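Local coordinates for protein peptidoglycan-N-acetylmuramic acid deacetylase PdaA (Bacillus subtilis, PDB 1NY1) that deacetylates N-acetylmuramic acid residues in peptidoglycan glycan strands, a step toward the muramic delta-lactam of the spore cortex, and is required for germination, at residues 35-46 / 219-230. Numbering follows the deposited sequence.
Sequences FYLGNTKEKTIY and QGYTFKSIDDLM
Three backbone hydrogen bonds carry the parallel pairing of Thr44 with Thr222 and of Ile45 with Phe223: Thr222 N to Lys43 O, Ile45 N to Thr222 O and Lys224 N to Ile45 O. The short strand axes are 36° apart in direction, a marked twist. A water donates to both Lys43 O and Gly220 O and accepts from Thr222 OG1, bridging the two segments where the pairing begins.

Two lysines make the polar side-chain contacts. Across the Thr44 face, Lys224, its chain extended, reaches Glu42 with NZ 2.9 Å from OE1, on the syn side of the carboxylate. Thr44 OG1 donates to the same oxygen from the same face, and Glu232 gives Lys224 NZ a second carboxylate. Ahead of the strands, the Lys43 chain, bent at chi3 (84°), runs past the Tyr221 ring and sets NZ 2.9 Å from Gln219 O, beside the Schellman motif at Gly220 that ends helix 205-219. Within 35-46, Tyr46 OH accepts from Asn39 N, tying the ring's far end to the preceding loop.

In the (beta/alpha) barrel-like fold of the NodB family, the start of strand 44-51 has 194-198 along one edge and the short 222-224 along the other, while 44-51 also pairs with 73-76. The contact thus sets the chain's last strand beside the start of the first parallel one.

Apolar packing divides between the two sheet faces. On the Ile45 side, Ile45 CD1 sits 3.9 Å from the Tyr221 ring centroid, opposite Lys43 CE, and Ile45 CG2 meets Phe223 CE1 at 3.6 Å; Leu216 of helix 205-219 touches Ile45, Tyr221 and Phe223. On the Tyr46 side, Leu229 CD1 stands 3.6 Å from the Tyr46 ring centroid, only 2° off the normal, and presses on Gly38 CA at 3.4 Å. The other methyl, Leu229 CD2, lies over the Phe35 ring toward its rim. Selenomethionine Met230 approaches that ring obliquely, SE 3.6 Å from Phe35 CE2.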
loop_
_atom_site.group_PDB
_atom_site.type_symbol
_atom_site.label_atom_id
_atom_site.label_comp_id
_atom_site.label_asym_id
_atom_site.label_seq_id
_atom_site.Cartn_x
_atom_site.Cartn_y
_atom_site.Cartn_z
ATOM N N PHE A 35 -8.561 0.770 -7.362
ATOM C CA PHE A 35 -8.989 -0.550 -6.901
ATOM C C PHE A 35 -8.532 -0.839 -5.483
ATOM O O PHE A 35 -7.665 -0.148 -4.947
ATOM C CB PHE A 35 -8.465 -1.637 -7.850
ATOM C CG PHE A 35 -6.978 -1.604 -8.044
ATOM C CD1 PHE A 35 -6.124 -2.201 -7.119
ATOM C CD2 PHE A 35 -6.426 -0.941 -9.133
ATOM C CE1 PHE A 35 -4.741 -2.135 -7.276
ATOM C CE2 PHE A 35 -5.045 -0.866 -9.301
ATOM C CZ PHE A 35 -4.201 -1.464 -8.369
ATOM N N TYR A 36 -9.128 -1.857 -4.871
ATOM C CA TYR A 36 -8.756 -2.244 -3.514
ATOM C C TYR A 36 -8.576 -3.750 -3.413
ATOM O O TYR A 36 -8.211 -4.274 -2.364
ATOM C CB TYR A 36 -9.801 -1.776 -2.502
ATOM C CG TYR A 36 -11.217 -2.266 -2.729
ATOM C CD1 TYR A 36 -12.059 -1.622 -3.632
ATOM C CD2 TYR A 36 -11.741 -3.311 -1.968
ATOM C CE1 TYR A 36 -13.397 -1.995 -3.764
ATOM C CE2 TYR A 36 -13.080 -3.695 -2.090
ATOM C CZ TYR A 36 -13.900 -3.029 -2.983
ATOM O OH TYR A 36 -15.228 -3.370 -3.073
ATOM N N LEU A 37 -8.827 -4.433 -4.526
ATOM C CA LEU A 37 -8.674 -5.877 -4.608
ATOM C C LEU A 37 -7.998 -6.256 -5.918
ATOM O O LEU A 37 -8.072 -5.520 -6.903
ATOM C CB LEU A 37 -10.038 -6.571 -4.541
ATOM C CG LEU A 37 -10.759 -6.629 -3.193
ATOM C CD1 LEU A 37 -12.222 -6.988 -3.412
ATOM C CD2 LEU A 37 -10.081 -7.648 -2.286
ATOM N N GLY A 38 -7.347 -7.417 -5.913
ATOM C CA GLY A 38 -6.688 -7.924 -7.100
ATOM C C GLY A 38 -7.582 -9.009 -7.671
ATOM O O GLY A 38 -8.806 -8.871 -7.650
ATOM N N ASN A 39 -6.989 -10.096 -8.161
ATOM C CA ASN A 39 -7.767 -11.193 -8.738
ATOM C C ASN A 39 -8.361 -12.096 -7.655
ATOM O O ASN A 39 -7.666 -12.929 -7.075
ATOM C CB ASN A 39 -6.886 -12.030 -9.671
ATOM C CG ASN A 39 -7.685 -13.030 -10.493
ATOM O OD1 ASN A 39 -8.866 -13.271 -10.232
ATOM N ND2 ASN A 39 -7.036 -13.624 -11.489
ATOM N N THR A 40 -9.656 -11.938 -7.399
ATOM C CA THR A 40 -10.339 -12.729 -6.378
ATOM C C THR A 40 -10.681 -14.148 -6.826
ATOM O O THR A 40 -11.289 -14.906 -6.075
ATOM C CB THR A 40 -11.637 -12.033 -5.929
ATOM O OG1 THR A 40 -12.539 -11.946 -7.039
ATOM C CG2 THR A 40 -11.335 -10.624 -5.419
ATOM N N LYS A 41 -10.287 -14.504 -8.045
ATOM C CA LYS A 41 -10.564 -15.836 -8.582
ATOM C C LYS A 41 -9.425 -16.828 -8.339
ATOM O O LYS A 41 -9.470 -17.970 -8.803
ATOM C CB LYS A 41 -10.859 -15.744 -10.080
ATOM C CG LYS A 41 -12.063 -14.881 -10.422
ATOM C CD LYS A 41 -12.218 -14.717 -11.928
ATOM C CE LYS A 41 -13.321 -13.721 -12.270
ATOM N NZ LYS A 41 -13.307 -13.347 -13.714
ATOM N N GLU A 42 -8.400 -16.387 -7.620
ATOM C CA GLU A 42 -7.265 -17.242 -7.294
ATOM C C GLU A 42 -6.749 -16.842 -5.916
ATOM O O GLU A 42 -6.903 -15.687 -5.506
ATOM C CB GLU A 42 -6.161 -17.082 -8.337
ATOM C CG GLU A 42 -5.517 -15.712 -8.356
ATOM C CD GLU A 42 -4.493 -15.573 -9.460
ATOM O OE1 GLU A 42 -3.635 -14.669 -9.364
ATOM O OE2 GLU A 42 -4.553 -16.363 -10.430
ATOM N N LYS A 43 -6.147 -17.796 -5.205
ATOM C CA LYS A 43 -5.612 -17.552 -3.863
ATOM C C LYS A 43 -4.304 -16.777 -3.936
ATOM O O LYS A 43 -3.214 -17.337 -3.791
ATOM C CB LYS A 43 -5.396 -18.878 -3.118
ATOM C CG LYS A 43 -6.692 -19.621 -2.813
ATOM C CD LYS A 43 -6.461 -20.971 -2.129
ATOM C CE LYS A 43 -6.302 -20.842 -0.619
ATOM N NZ LYS A 43 -6.291 -22.186 0.038
ATOM N N THR A 44 -4.440 -15.476 -4.155
ATOM C CA THR A 44 -3.311 -14.575 -4.277
ATOM C C THR A 44 -3.479 -13.394 -3.335
ATOM O O THR A 44 -4.594 -12.930 -3.103
ATOM C CB THR A 44 -3.203 -14.041 -5.718
ATOM O OG1 THR A 44 -2.973 -15.138 -6.609
ATOM C CG2 THR A 44 -2.067 -13.034 -5.841
ATOM N N ILE A 45 -2.361 -12.930 -2.792
ATOM C CA ILE A 45 -2.330 -11.786 -1.891
ATOM C C ILE A 45 -1.263 -10.823 -2.406
ATOM O O ILE A 45 -0.217 -11.252 -2.895
ATOM C CB ILE A 45 -1.981 -12.223 -0.451
ATOM C CG1 ILE A 45 -3.165 -12.986 0.159
ATOM C CG2 ILE A 45 -1.626 -11.009 0.406
ATOM C CD1 ILE A 45 -2.822 -13.731 1.455
ATOM N N TYR A 46 -1.548 -9.527 -2.314
ATOM C CA TYR A 46 -0.623 -8.483 -2.760
ATOM C C TYR A 46 -0.242 -7.680 -1.522
ATOM O O TYR A 46 -1.102 -7.071 -0.889
ATOM C CB TYR A 46 -1.309 -7.550 -3.769
ATOM C CG TYR A 46 -2.054 -8.281 -4.863
ATOM C CD1 TYR A 46 -1.429 -8.601 -6.070
ATOM C CD2 TYR A 46 -3.367 -8.711 -4.666
ATOM C CE1 TYR A 46 -2.095 -9.337 -7.049
ATOM C CE2 TYR A 46 -4.041 -9.447 -5.632
ATOM C CZ TYR A 46 -3.403 -9.760 -6.818
ATOM O OH TYR A 46 -4.060 -10.516 -7.759
ATOM N N GLN A 219 -0.914 -22.703 3.100
ATOM C CA GLN A 219 -2.349 -22.821 2.842
ATOM C C GLN A 219 -2.654 -22.854 1.350
ATOM O O GLN A 219 -3.747 -23.244 0.943
ATOM C CB GLN A 219 -3.114 -21.651 3.459
ATOM C CG GLN A 219 -3.242 -21.689 4.962
ATOM C CD GLN A 219 -4.062 -20.524 5.485
ATOM O OE1 GLN A 219 -5.138 -20.225 4.961
ATOM N NE2 GLN A 219 -3.563 -19.864 6.525
ATOM N N GLY A 220 -1.698 -22.421 0.535
ATOM C CA GLY A 220 -1.913 -22.424 -0.899
ATOM C C GLY A 220 -1.991 -21.045 -1.524
ATOM O O GLY A 220 -2.393 -20.908 -2.681
ATOM N N TYR A 221 -1.619 -20.019 -0.762
ATOM C CA TYR A 221 -1.631 -18.642 -1.257
ATOM C C TYR A 221 -0.330 -18.311 -1.968
ATOM O O TYR A 221 0.739 -18.808 -1.605
ATOM C CB TYR A 221 -1.805 -17.641 -0.105
ATOM C CG TYR A 221 -3.234 -17.380 0.307
ATOM C CD1 TYR A 221 -4.044 -16.513 -0.422
ATOM C CD2 TYR A 221 -3.778 -18.005 1.428
ATOM C CE1 TYR A 221 -5.366 -16.276 -0.044
ATOM C CE2 TYR A 221 -5.098 -17.775 1.813
ATOM C CZ TYR A 221 -5.885 -16.912 1.072
ATOM O OH TYR A 221 -7.195 -16.701 1.438
ATOM N N THR A 222 -0.441 -17.463 -2.983
ATOM C CA THR A 222 0.702 -16.992 -3.758
ATOM C C THR A 222 0.715 -15.474 -3.582
ATOM O O THR A 222 -0.340 -14.841 -3.598
ATOM C CB THR A 222 0.547 -17.320 -5.263
ATOM O OG1 THR A 222 0.696 -18.732 -5.464
ATOM C CG2 THR A 222 1.596 -16.582 -6.091
ATOM N N PHE A 223 1.902 -14.902 -3.403
ATOM C CA PHE A 223 2.049 -13.457 -3.226
ATOM C C PHE A 223 2.538 -12.800 -4.508
ATOM O O PHE A 223 3.578 -13.176 -5.046
ATOM C CB PHE A 223 3.039 -13.163 -2.095
ATOM C CG PHE A 223 2.529 -13.538 -0.737
ATOM C CD1 PHE A 223 1.798 -12.625 0.022
ATOM C CD2 PHE A 223 2.737 -14.819 -0.232
ATOM C CE1 PHE A 223 1.284 -12.984 1.265
ATOM C CE2 PHE A 223 2.225 -15.188 1.009
ATOM C CZ PHE A 223 1.495 -14.269 1.762
ATOM N N LYS A 224 1.784 -11.822 -4.998
ATOM C CA LYS A 224 2.158 -11.112 -6.216
ATOM C C LYS A 224 2.259 -9.617 -5.924
ATOM O O LYS A 224 1.819 -9.155 -4.875
ATOM C CB LYS A 224 1.128 -11.371 -7.319
ATOM C CG LYS A 224 1.065 -12.826 -7.774
ATOM C CD LYS A 224 0.078 -13.007 -8.917
ATOM C CE LYS A 224 0.037 -14.455 -9.401
ATOM N NZ LYS A 224 -0.977 -14.651 -10.473
ATOM N N SER A 225 2.836 -8.866 -6.856
ATOM C CA SER A 225 3.005 -7.429 -6.674
ATOM C C SER A 225 1.892 -6.635 -7.332
ATOM O O SER A 225 1.088 -7.177 -8.086
ATOM C CB SER A 225 4.338 -6.989 -7.276
ATOM O OG SER A 225 4.254 -7.035 -8.695
ATOM N N ILE A 226 1.861 -5.335 -7.049
ATOM C CA ILE A 226 0.857 -4.465 -7.634
ATOM C C ILE A 226 1.082 -4.424 -9.146
ATOM O O ILE A 226 0.125 -4.381 -9.922
ATOM C CB ILE A 226 0.944 -3.039 -7.042
ATOM C CG1 ILE A 226 0.663 -3.084 -5.531
ATOM C CG2 ILE A 226 -0.020 -2.103 -7.771
ATOM C CD1 ILE A 226 -0.707 -3.632 -5.149
ATOM N N ASP A 227 2.344 -4.438 -9.568
ATOM C CA ASP A 227 2.635 -4.440 -10.998
ATOM C C ASP A 227 2.073 -5.715 -11.623
ATOM O O ASP A 227 1.512 -5.673 -12.716
ATOM C CB ASP A 227 4.147 -4.357 -11.268
ATOM C CG ASP A 227 4.659 -2.925 -11.338
ATOM O OD1 ASP A 227 3.848 -1.998 -11.536
ATOM O OD2 ASP A 227 5.888 -2.726 -11.213
ATOM N N ASP A 228 2.219 -6.849 -10.936
ATOM C CA ASP A 228 1.687 -8.105 -11.467
ATOM C C ASP A 228 0.175 -7.980 -11.570
ATOM O O ASP A 228 -0.436 -8.410 -12.550
ATOM C CB ASP A 228 2.015 -9.298 -10.559
ATOM C CG ASP A 228 3.508 -9.525 -10.388
ATOM O OD1 ASP A 228 4.274 -9.231 -11.331
ATOM O OD2 ASP A 228 3.910 -10.020 -9.316
ATOM N N LEU A 229 -0.428 -7.401 -10.541
ATOM C CA LEU A 229 -1.872 -7.210 -10.510
ATOM C C LEU A 229 -2.306 -6.430 -11.745
ATOM O O LEU A 229 -3.227 -6.833 -12.456
ATOM C CB LEU A 229 -2.267 -6.451 -9.239
ATOM C CG LEU A 229 -3.750 -6.333 -8.878
ATOM C CD1 LEU A 229 -3.869 -5.966 -7.407
ATOM C CD2 LEU A 229 -4.443 -5.294 -9.751
HETATM N N MSE A 230 -1.629 -5.315 -12.001
HETATM C CA MSE A 230 -1.955 -4.474 -13.147
HETATM C C MSE A 230 -1.775 -5.222 -14.467
HETATM O O MSE A 230 -2.654 -5.201 -15.330
HETATM C CB MSE A 230 -1.075 -3.223 -13.149
HETATM C CG MSE A 230 -1.396 -2.219 -12.055
HETATM SE SE MSE A 230 -3.129 -1.416 -12.293
HETATM C CE MSE A 230 -2.736 -0.291 -13.813
HETATM O O HOH W 1 -2.127 -19.769 -5.269
HETATM O O HOH W 2 -6.581 -21.697 2.996
#